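Local coordinates for conserved hypothetical secreted protein (Helicobacter pylori, PDB 4RNZ), which probably acts as a zinc-dependent M23 family endopeptidase on peptidoglycan and helps determine the shape of the bacterial cell, at residues D32-A37 / H299-V304; E38-V43 / E259-Y264; Q64-H69 / P218-D223; G244-A247 / V253-H256. One frame throughout, in Å; residues are numbered along the deposited sequence.

Contact 1. Residues D32-A37 / H299-V304. With ZN (zinc ion), chain B.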
# COMPACT_ATOMS: atom_id res chain seq x y z
N ASP A 32 -17.20 -8.82 -6.38
CA ASP A 32 -17.53 -7.73 -5.46
C ASP A 32 -17.39 -8.13 -3.98
O ASP A 32 -16.97 -7.32 -3.15
CB ASP A 32 -18.92 -7.19 -5.76
CG ASP A 32 -18.94 -6.27 -6.98
OD1 ASP A 32 -17.86 -5.86 -7.45
OD2 ASP A 32 -20.05 -5.96 -7.46
N LYS A 33 -17.70 -9.38 -3.62
CA LYS A 33 -17.43 -9.85 -2.27
C LYS A 33 -15.94 -9.79 -1.92
O LYS A 33 -15.58 -9.35 -0.84
CB LYS A 33 -17.95 -11.27 -2.08
CG LYS A 33 -19.46 -11.30 -2.00
CD LYS A 33 -19.97 -12.72 -1.78
CE LYS A 33 -21.37 -12.72 -1.19
NZ LYS A 33 -22.26 -13.60 -1.99
N GLU A 34 -15.08 -10.24 -2.84
CA GLU A 34 -13.63 -10.16 -2.60
C GLU A 34 -13.23 -8.69 -2.34
O GLU A 34 -12.48 -8.38 -1.42
CB GLU A 34 -12.84 -10.70 -3.79
CG GLU A 34 -12.76 -12.21 -3.90
CD GLU A 34 -11.61 -12.69 -4.80
OE1 GLU A 34 -11.19 -13.85 -4.64
OE2 GLU A 34 -11.12 -11.93 -5.66
N LEU A 35 -13.78 -7.81 -3.15
CA LEU A 35 -13.50 -6.37 -3.05
C LEU A 35 -13.88 -5.86 -1.64
O LEU A 35 -13.09 -5.17 -0.96
CB LEU A 35 -14.28 -5.66 -4.17
CG LEU A 35 -13.69 -4.61 -5.09
CD1 LEU A 35 -12.29 -4.95 -5.58
CD2 LEU A 35 -14.65 -4.41 -6.25
N SER A 36 -15.06 -6.28 -1.18
CA SER A 36 -15.58 -5.89 0.12
C SER A 36 -14.80 -6.43 1.30
O SER A 36 -14.93 -5.90 2.38
CB SER A 36 -17.04 -6.33 0.25
OG SER A 36 -17.14 -7.72 0.54
N ALA A 37 -14.01 -7.47 1.11
CA ALA A 37 -13.22 -8.04 2.21
C ALA A 37 -12.01 -7.19 2.57
O ALA A 37 -11.34 -7.49 3.55
CB ALA A 37 -12.77 -9.46 1.86
N HIS A 299 -10.02 -21.60 -6.50
CA HIS A 299 -8.89 -20.73 -6.86
C HIS A 299 -8.22 -20.16 -5.61
O HIS A 299 -8.81 -20.13 -4.53
CB HIS A 299 -9.33 -19.58 -7.79
CG HIS A 299 -10.26 -18.59 -7.15
ND1 HIS A 299 -11.56 -18.90 -6.83
CD2 HIS A 299 -10.07 -17.30 -6.76
CE1 HIS A 299 -12.14 -17.84 -6.27
NE2 HIS A 299 -11.26 -16.86 -6.22
N LEU A 300 -6.97 -19.76 -5.75
CA LEU A 300 -6.27 -18.98 -4.73
C LEU A 300 -6.36 -17.52 -5.16
O LEU A 300 -5.98 -17.18 -6.28
CB LEU A 300 -4.80 -19.39 -4.66
CG LEU A 300 -3.90 -18.46 -3.85
CD1 LEU A 300 -4.32 -18.48 -2.39
CD2 LEU A 300 -2.46 -18.86 -4.04
N HIS A 301 -6.87 -16.67 -4.29
CA HIS A 301 -6.73 -15.23 -4.49
C HIS A 301 -5.43 -14.83 -3.79
O HIS A 301 -5.30 -15.02 -2.58
CB HIS A 301 -7.93 -14.48 -3.92
CG HIS A 301 -7.74 -13.00 -3.90
ND1 HIS A 301 -8.31 -12.17 -4.84
CD2 HIS A 301 -6.99 -12.20 -3.10
CE1 HIS A 301 -7.94 -10.92 -4.61
NE2 HIS A 301 -7.14 -10.91 -3.56
N PHE A 302 -4.48 -14.28 -4.56
CA PHE A 302 -3.16 -13.87 -4.06
C PHE A 302 -3.05 -12.37 -4.18
O PHE A 302 -3.07 -11.82 -5.28
CB PHE A 302 -2.03 -14.56 -4.85
CG PHE A 302 -0.61 -14.15 -4.43
CD1 PHE A 302 -0.23 -14.10 -3.09
CD2 PHE A 302 0.33 -13.82 -5.38
CE1 PHE A 302 1.06 -13.74 -2.72
CE2 PHE A 302 1.62 -13.47 -5.03
CZ PHE A 302 1.98 -13.41 -3.69
N GLY A 303 -2.97 -11.70 -3.03
CA GLY A 303 -2.89 -10.24 -2.98
C GLY A 303 -1.60 -9.72 -2.39
O GLY A 303 -1.05 -10.31 -1.46
N VAL A 304 -1.12 -8.60 -2.93
CA VAL A 304 0.05 -7.94 -2.41
C VAL A 304 -0.26 -6.46 -2.22
O VAL A 304 -0.83 -5.84 -3.11
CB VAL A 304 1.28 -8.13 -3.30
CG1 VAL A 304 2.49 -7.40 -2.71
CG2 VAL A 304 1.60 -9.63 -3.45
ZN ZN B . -9.39 -12.39 -6.53

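Contact 2. Residues E38-V43 / E259-Y264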
# COMPACT_ATOMS: atom_id res chain seq x y z
N GLU A 38 -11.71 -6.15 1.81
CA GLU A 38 -10.49 -5.36 2.07
C GLU A 38 -10.71 -4.05 2.82
O GLU A 38 -9.90 -3.12 2.71
CB GLU A 38 -9.72 -5.11 0.77
CG GLU A 38 -8.81 -6.27 0.36
CD GLU A 38 -7.78 -6.68 1.43
OE1 GLU A 38 -7.47 -7.89 1.56
OE2 GLU A 38 -7.24 -5.81 2.16
N ILE A 39 -11.76 -3.98 3.63
CA ILE A 39 -11.95 -2.84 4.51
C ILE A 39 -10.95 -3.02 5.65
O ILE A 39 -11.05 -3.98 6.42
CB ILE A 39 -13.37 -2.78 5.10
CG1 ILE A 39 -14.43 -2.68 3.99
CG2 ILE A 39 -13.50 -1.61 6.05
CD1 ILE A 39 -15.84 -2.82 4.53
N GLN A 40 -9.98 -2.13 5.76
CA GLN A 40 -8.96 -2.30 6.79
C GLN A 40 -9.36 -1.63 8.09
O GLN A 40 -10.00 -0.57 8.12
CB GLN A 40 -7.61 -1.78 6.29
CG GLN A 40 -7.09 -2.59 5.11
CD GLN A 40 -7.01 -4.08 5.43
OE1 GLN A 40 -6.41 -4.48 6.43
NE2 GLN A 40 -7.62 -4.91 4.58
N SER A 41 -8.96 -2.24 9.20
CA SER A 41 -9.20 -1.61 10.47
C SER A 41 -8.44 -0.28 10.50
O SER A 41 -7.45 -0.09 9.80
CB SER A 41 -8.82 -2.52 11.65
OG SER A 41 -7.42 -2.60 11.78
N ASN A 42 -8.94 0.67 11.26
CA ASN A 42 -8.35 2.00 11.28
C ASN A 42 -8.51 2.89 10.06
O ASN A 42 -8.07 4.03 10.11
CB ASN A 42 -6.87 1.94 11.65
CG ASN A 42 -6.67 2.01 13.12
OD1 ASN A 42 -6.91 1.03 13.83
ND2 ASN A 42 -6.26 3.17 13.61
N VAL A 43 -9.13 2.43 8.98
CA VAL A 43 -9.47 3.38 7.92
C VAL A 43 -10.52 4.37 8.40
O VAL A 43 -11.39 4.02 9.20
CB VAL A 43 -10.00 2.72 6.64
CG1 VAL A 43 -8.94 1.76 6.10
CG2 VAL A 43 -11.36 2.05 6.85
N GLU A 259 7.53 -3.44 4.08
CA GLU A 259 6.31 -2.67 3.78
C GLU A 259 5.24 -3.46 3.01
O GLU A 259 4.22 -2.90 2.60
CB GLU A 259 6.66 -1.36 3.08
CG GLU A 259 7.21 -1.43 1.65
CD GLU A 259 8.74 -1.52 1.60
OE1 GLU A 259 9.29 -2.52 2.11
OE2 GLU A 259 9.39 -0.60 1.02
N LEU A 260 5.45 -4.77 2.85
CA LEU A 260 4.47 -5.63 2.20
C LEU A 260 3.53 -6.36 3.13
O LEU A 260 3.90 -6.86 4.20
CB LEU A 260 5.13 -6.66 1.26
CG LEU A 260 5.95 -6.21 0.04
CD1 LEU A 260 6.37 -7.40 -0.84
CD2 LEU A 260 5.22 -5.18 -0.82
N ARG A 261 2.29 -6.46 2.67
CA ARG A 261 1.34 -7.40 3.21
C ARG A 261 0.87 -8.32 2.06
O ARG A 261 0.42 -7.85 1.01
CB ARG A 261 0.19 -6.60 3.78
CG ARG A 261 -0.96 -7.37 4.41
CD ARG A 261 -2.00 -6.35 4.90
NE ARG A 261 -3.28 -6.93 4.64
CZ ARG A 261 -4.21 -6.50 3.80
NH1 ARG A 261 -4.16 -5.33 3.17
NH2 ARG A 261 -5.24 -7.29 3.65
N LEU A 262 0.97 -9.62 2.30
CA LEU A 262 0.68 -10.64 1.28
C LEU A 262 -0.52 -11.46 1.75
O LEU A 262 -0.53 -11.97 2.86
CB LEU A 262 1.91 -11.53 1.04
CG LEU A 262 3.16 -10.83 0.47
CD1 LEU A 262 4.07 -10.32 1.57
CD2 LEU A 262 3.96 -11.74 -0.44
N VAL A 263 -1.52 -11.58 0.88
CA VAL A 263 -2.81 -12.18 1.23
C VAL A 263 -3.05 -13.44 0.40
O VAL A 263 -2.91 -13.40 -0.80
CB VAL A 263 -3.93 -11.16 0.93
CG1 VAL A 263 -5.32 -11.80 1.01
CG2 VAL A 263 -3.81 -9.99 1.89
N TYR A 264 -3.43 -14.53 1.05
CA TYR A 264 -3.66 -15.81 0.41
C TYR A 264 -5.03 -16.30 0.82
O TYR A 264 -5.19 -16.78 1.94
CB TYR A 264 -2.64 -16.82 0.92
CG TYR A 264 -1.22 -16.41 0.68
CD1 TYR A 264 -0.57 -15.55 1.55
CD2 TYR A 264 -0.51 -16.90 -0.40
CE1 TYR A 264 0.75 -15.16 1.33
CE2 TYR A 264 0.80 -16.54 -0.62
CZ TYR A 264 1.43 -15.68 0.26
OH TYR A 264 2.73 -15.31 0.01

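Contact 3. Residues Q64-H69 / P218-D223. With ZN (zinc ion), chain B.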
# COMPACT_ATOMS: atom_id res chain seq x y z
N GLN A 64 -6.87 3.11 -1.81
CA GLN A 64 -6.58 4.54 -1.83
C GLN A 64 -7.44 5.29 -2.86
O GLN A 64 -7.57 6.51 -2.80
CB GLN A 64 -5.10 4.81 -2.12
CG GLN A 64 -4.68 4.52 -3.55
CD GLN A 64 -4.25 3.08 -3.77
OE1 GLN A 64 -4.74 2.15 -3.12
NE2 GLN A 64 -3.35 2.89 -4.71
N ASP A 65 -8.03 4.58 -3.81
CA ASP A 65 -8.89 5.27 -4.75
C ASP A 65 -10.24 4.64 -5.03
O ASP A 65 -10.94 5.10 -5.93
CB ASP A 65 -8.15 5.57 -6.03
CG ASP A 65 -7.63 4.35 -6.68
OD1 ASP A 65 -8.37 3.35 -6.69
OD2 ASP A 65 -6.49 4.40 -7.17
N LEU A 66 -10.64 3.65 -4.23
CA LEU A 66 -11.96 3.03 -4.37
C LEU A 66 -12.64 2.91 -3.01
O LEU A 66 -12.00 2.60 -1.98
CB LEU A 66 -11.83 1.64 -4.98
CG LEU A 66 -13.13 1.01 -5.49
CD1 LEU A 66 -13.61 1.70 -6.76
CD2 LEU A 66 -12.91 -0.48 -5.75
N GLN A 67 -13.95 3.15 -3.01
CA GLN A 67 -14.73 3.08 -1.78
C GLN A 67 -16.09 2.46 -2.00
O GLN A 67 -16.65 2.50 -3.08
CB GLN A 67 -14.92 4.48 -1.14
CG GLN A 67 -15.75 5.48 -1.93
CD GLN A 67 -15.62 6.93 -1.43
OE1 GLN A 67 -15.50 7.18 -0.23
NE2 GLN A 67 -15.67 7.87 -2.35
N ILE A 68 -16.63 1.89 -0.93
CA ILE A 68 -17.99 1.40 -0.95
C ILE A 68 -18.89 2.58 -0.64
O ILE A 68 -18.68 3.27 0.35
CB ILE A 68 -18.20 0.36 0.16
CG1 ILE A 68 -17.47 -0.93 -0.21
CG2 ILE A 68 -19.68 0.10 0.42
CD1 ILE A 68 -17.39 -1.90 0.95
N HIS A 69 -19.89 2.79 -1.48
CA HIS A 69 -20.96 3.74 -1.20
C HIS A 69 -22.26 3.00 -0.93
O HIS A 69 -22.81 2.36 -1.84
CB HIS A 69 -21.13 4.68 -2.39
CG HIS A 69 -22.16 5.76 -2.19
ND1 HIS A 69 -22.83 6.36 -3.24
CD2 HIS A 69 -22.64 6.33 -1.06
CE1 HIS A 69 -23.69 7.24 -2.76
NE2 HIS A 69 -23.57 7.26 -1.44
N PRO A 218 -12.30 -3.54 -10.95
CA PRO A 218 -11.10 -3.54 -10.09
C PRO A 218 -10.90 -4.87 -9.37
O PRO A 218 -11.83 -5.34 -8.73
CB PRO A 218 -11.36 -2.44 -9.07
CG PRO A 218 -12.59 -1.75 -9.52
CD PRO A 218 -13.36 -2.71 -10.36
N HIS A 219 -9.71 -5.44 -9.46
CA HIS A 219 -9.40 -6.71 -8.77
C HIS A 219 -8.03 -6.61 -8.11
O HIS A 219 -7.02 -6.49 -8.80
CB HIS A 219 -9.46 -7.87 -9.75
CG HIS A 219 -9.18 -9.21 -9.14
ND1 HIS A 219 -8.24 -10.08 -9.66
CD2 HIS A 219 -9.69 -9.83 -8.05
CE1 HIS A 219 -8.20 -11.18 -8.93
NE2 HIS A 219 -9.08 -11.05 -7.95
N TYR A 220 -8.01 -6.62 -6.78
CA TYR A 220 -6.81 -6.27 -6.04
C TYR A 220 -5.96 -7.51 -5.65
O TYR A 220 -5.45 -7.61 -4.54
CB TYR A 220 -7.17 -5.43 -4.82
CG TYR A 220 -7.70 -4.03 -5.15
CD1 TYR A 220 -7.16 -3.28 -6.19
CD2 TYR A 220 -8.72 -3.46 -4.40
CE1 TYR A 220 -7.64 -2.00 -6.48
CE2 TYR A 220 -9.21 -2.18 -4.69
CZ TYR A 220 -8.66 -1.46 -5.73
OH TYR A 220 -9.11 -0.20 -6.02
N GLY A 221 -5.79 -8.41 -6.61
CA GLY A 221 -4.97 -9.61 -6.43
C GLY A 221 -4.96 -10.36 -7.74
O GLY A 221 -5.39 -9.85 -8.75
N VAL A 222 -4.42 -11.57 -7.71
CA VAL A 222 -4.41 -12.45 -8.87
C VAL A 222 -5.19 -13.67 -8.43
O VAL A 222 -4.96 -14.20 -7.35
CB VAL A 222 -2.99 -12.90 -9.25
CG1 VAL A 222 -3.03 -13.89 -10.41
CG2 VAL A 222 -2.14 -11.70 -9.60
N ASP A 223 -6.15 -14.09 -9.25
CA ASP A 223 -6.89 -15.32 -9.02
C ASP A 223 -6.23 -16.43 -9.83
O ASP A 223 -6.13 -16.35 -11.05
CB ASP A 223 -8.36 -15.17 -9.41
CG ASP A 223 -9.13 -14.30 -8.44
OD1 ASP A 223 -8.61 -14.01 -7.35
OD2 ASP A 223 -10.26 -13.91 -8.76
ZN ZN B . -9.39 -12.39 -6.53
O HOH W 1 -8.12 1.02 -8.21

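Contact 4. Residues G244-A247 / V253-H256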
# COMPACT_ATOMS: atom_id res chain seq x y z
N GLY A 244 -7.47 -16.70 9.48
CA GLY A 244 -8.81 -17.08 9.88
C GLY A 244 -9.76 -16.85 8.74
O GLY A 244 -9.35 -16.92 7.58
N VAL A 245 -11.02 -16.55 9.05
CA VAL A 245 -12.03 -16.41 8.02
C VAL A 245 -12.37 -14.93 7.85
O VAL A 245 -12.53 -14.23 8.85
CB VAL A 245 -13.31 -17.20 8.37
CG1 VAL A 245 -14.36 -17.04 7.29
CG2 VAL A 245 -12.98 -18.67 8.59
N LYS A 246 -12.47 -14.47 6.61
CA LYS A 246 -12.98 -13.13 6.31
C LYS A 246 -14.05 -13.24 5.24
O LYS A 246 -13.81 -13.82 4.17
CB LYS A 246 -11.85 -12.19 5.83
CG LYS A 246 -10.98 -11.72 6.98
CD LYS A 246 -10.06 -10.56 6.61
CE LYS A 246 -9.38 -10.03 7.86
NZ LYS A 246 -8.26 -9.07 7.61
N ALA A 247 -15.24 -12.71 5.53
CA ALA A 247 -16.31 -12.80 4.58
C ALA A 247 -15.80 -12.30 3.24
O ALA A 247 -15.22 -11.23 3.19
CB ALA A 247 -17.49 -11.94 5.03
N VAL A 253 -4.79 -16.28 4.97
CA VAL A 253 -3.58 -16.01 5.73
C VAL A 253 -3.00 -14.73 5.17
O VAL A 253 -2.98 -14.53 3.95
CB VAL A 253 -2.52 -17.12 5.52
CG1 VAL A 253 -1.17 -16.73 6.12
CG2 VAL A 253 -3.02 -18.44 6.10
N GLU A 254 -2.52 -13.88 6.07
CA GLU A 254 -1.87 -12.63 5.73
C GLU A 254 -0.51 -12.67 6.36
O GLU A 254 -0.37 -13.04 7.53
CB GLU A 254 -2.69 -11.43 6.24
CG GLU A 254 -4.13 -11.46 5.73
CD GLU A 254 -4.89 -10.15 5.99
OE1 GLU A 254 -4.30 -9.25 6.62
OE2 GLU A 254 -6.06 -10.04 5.55
N ILE A 255 0.49 -12.34 5.56
CA ILE A 255 1.88 -12.34 5.97
C ILE A 255 2.48 -10.98 5.69
O ILE A 255 2.21 -10.38 4.65
CB ILE A 255 2.66 -13.44 5.20
CG1 ILE A 255 2.25 -14.82 5.72
CG2 ILE A 255 4.17 -13.23 5.32
CD1 ILE A 255 2.45 -15.95 4.72
N HIS A 256 3.31 -10.49 6.62
CA HIS A 256 3.97 -9.20 6.49
C HIS A 256 5.47 -9.33 6.37
O HIS A 256 6.09 -10.14 7.07
CB HIS A 256 3.70 -8.33 7.71
CG HIS A 256 2.26 -8.02 7.92
ND1 HIS A 256 1.35 -8.96 8.35
CD2 HIS A 256 1.56 -6.87 7.77
CE1 HIS A 256 0.15 -8.41 8.44
NE2 HIS A 256 0.26 -7.14 8.11

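Contact 1. Residues D32-A37 / H299-V304
Glu34 and His301 reach for the same zinc ion from opposite directions, one from the helix 30-36, the other from the strand 299-306. Glu34 OE2 lies 2.0 Å from the zinc ion, and His301 ND1 binds it at the same distance. Carboxylate and imidazole stand almost perpendicular, their planes 86° apart, so the two groups share the metal without stacking. The binding is one-sided: Glu34 OE1 stays 3.0 Å from the zinc ion. That second oxygen turns instead to the edge of the His299 ring, where it lies in plane with the imidazole. His299 NE2 donates to Glu34 OE1 across 3.4 Å, a weak bond although nearly straight at 163°. His266 NE2 makes the stronger hydrogen bond to this oxygen, and the two together would restrain the carboxylate's rotation while OE2 faces the metal. Glu34 spans the gap because its chain is extended beyond CG, whereas His301 swings its ring out from the strand with CG anti to the backbone N (chi1 171°). His299 and His301 form the HxH motif of the M23 peptidases, and both project from one face of the strand; His219 and Asp223 complete the metal site. Leu35 packs on Phe81 and also reaches Pro218, while Leu300 packs on Tyr224. Four protein ligands thus surround the zinc ion, one of them a carboxylate from the N-terminal region that takes a position water or substrate would be expected to use, consistent with a latent, self-inhibited peptidase.

Contact 2. Residues E38-V43 / E259-Y264
Glu38 and Arg261 form the tight part of this contact, a salt bridge between the loop after helix 30-36 and the strand 260-267. The guanidinium comes end-on and gives two nitrogens to one oxygen: Arg261 NH2 bonds Glu38 OE2 at 2.9 Å, and Arg261 NH1 bonds the same Glu38 OE2 at 3.3 Å. The first uses the syn lone pair of OE2, the second meets that side well out of the carboxylate plane. A weak third bond joins Arg261 NH2 to Glu38 OE1 at 3.1 Å, and the two flat groups are tilted 36° against each other. Glu38 gets there by bending at chi2 (-57°), which folds its carboxylate toward the strand; Glu38 OE1 then comes within 4.2 Å of Val263 CG2 and also accepts from Tyr249 OH.

The looser side belongs to Gln40. Its amide lies over a face of the guanidinium, Gln40 OE1 3.9 Å above the plane of Arg261, tilted against it rather than stacked flat. Gln40 NE2 makes a weak bond to the carbonyl Glu38 O at 3.4 Å. Beyond it the loop closes in a type II beta turn from Gln40 to Val43, with Ser41 and Asn42 exposed.

Arg261 NE pairs in turn with Glu254, and Tyr305 adds a cation-pi contact. The guanidinium therefore serves two carboxylates, Glu38 at its NH1/NH2 end and Glu254 at NE, one from the N-terminal region and one from the peptidase sheet. Such pairing would be expected to favour its positive charge and ties the loop electrostatically to the M23 domain.

Contact 3. Residues Q64-H69 / P218-D223
Tyr220 OH is gripped by a water molecule at 2.7 Å and by Ser63 OG, just ahead of the strand 66-73. The same water donates to Asp65 OD1 across 2.8 Å, bridging a carboxylate and a phenol that do not bond directly. Tyr220 belongs to the HxxxD motif of the M23 peptidases, between two zinc ligands: His219 NE2 and Asp223 OD1 each bind the zinc ion at 2.0 Å, alongside Glu34 and His301. At Tyr220 the chain makes an inverse gamma turn, and its side chain leaves the metal behind to meet the N-terminal region, while His219 points back to the zinc ion, its other nitrogen, ND1, held by the carbonyl of Pro203.

The water lies in the plane of the Tyr220 ring, at its edge. Asp65 is brought to it with CG between the backbone N and the carbonyl carbon (chi1 58°), and its other oxygen, OD2, makes a salt bridge to Arg208. Beside this polar link Leu66 supplies the apolar part. Its CG is anti to the backbone N (chi1 -166°), which aims the branched end at the peptidase loop, with CD2 entering the angle between Pro218 and Tyr220; the leucine crosses the proline at about a right angle and approaches the tyrosine ring obliquely. Pro310 touches the tyrosine as well. The segments thus join the N-terminal sheet to the loop leading into the zinc-binding strand 222-225. Leu66 CD2 touches Pro218 CG at 4.0 Å. The same CD2 of Leu66 lies 4.2 Å from Tyr220 CE2. Leu66 CB comes within 3.4 Å of Tyr220 OH.

Contact 4. Residues G244-A247 / V253-H256
Lys246 and Glu254 meet in one salt bridge, the main polar link between the segments. Lys246 NZ gives a hydrogen bond to Glu254 OE2 at 3.2 Å, coming from above the carboxylate, 44° out of its plane. The approach is lopsided, since Glu254 OE1 is left 4.1 Å from Lys246 NZ and pairs with Arg261 NE. One carboxylate thus serves two basic groups, Lys246 at OE2 and Arg261 NE at OE1, which would be expected to stabilise its negative charge in this buried place.

Shape contacts are few. The lysine crosses the glutamate at about a right angle, both chains extended beyond CG; Lys246 CE lies 4.0 Å from Glu254 OE2. A cation-pi contact with Phe242 gives the ammonium a second neighbour. The Lys246 side chain is about 13 Å from the zinc ion.

Backbone contacts come from the chain bend. At Gly244 the chain turns a corner, with a phi of 165° that suits glycine, and a backbone hydrogen bond ties this residue to Val252. After the corner the short strand 245-246 leaves the line of strand 238-243, and the lysine side chain reaches back to Glu254. Residues 244-247 thus lie in the long connection of a beta hairpin, strands 238-243 and 252-257, folded back onto a face of the M23 peptidase sheet.

Contacts 1, 2 and 3 all join the N-terminal region to the M23 peptidase domain, whereas contact 4 lies within the latter. In the peptidase sheet, strand 222-225 follows the loop of contact 3, and its successive neighbours 299-306, 260-267 and 252-257 carry contacts 1, 2 and 4. Along the chain contact 3 is nested inside the loop closed by contact 2, and that inside contact 1; contact 4 opens after contact 3 closes. Centres of contacts 1 and 3, which share the zinc ion, are about 9 Å apart, those of contacts 3 and 4 about 17 Å. Glu254 and Arg261 link contacts 4 and 2. The N-terminal region is therefore held at three places at and near the metal site.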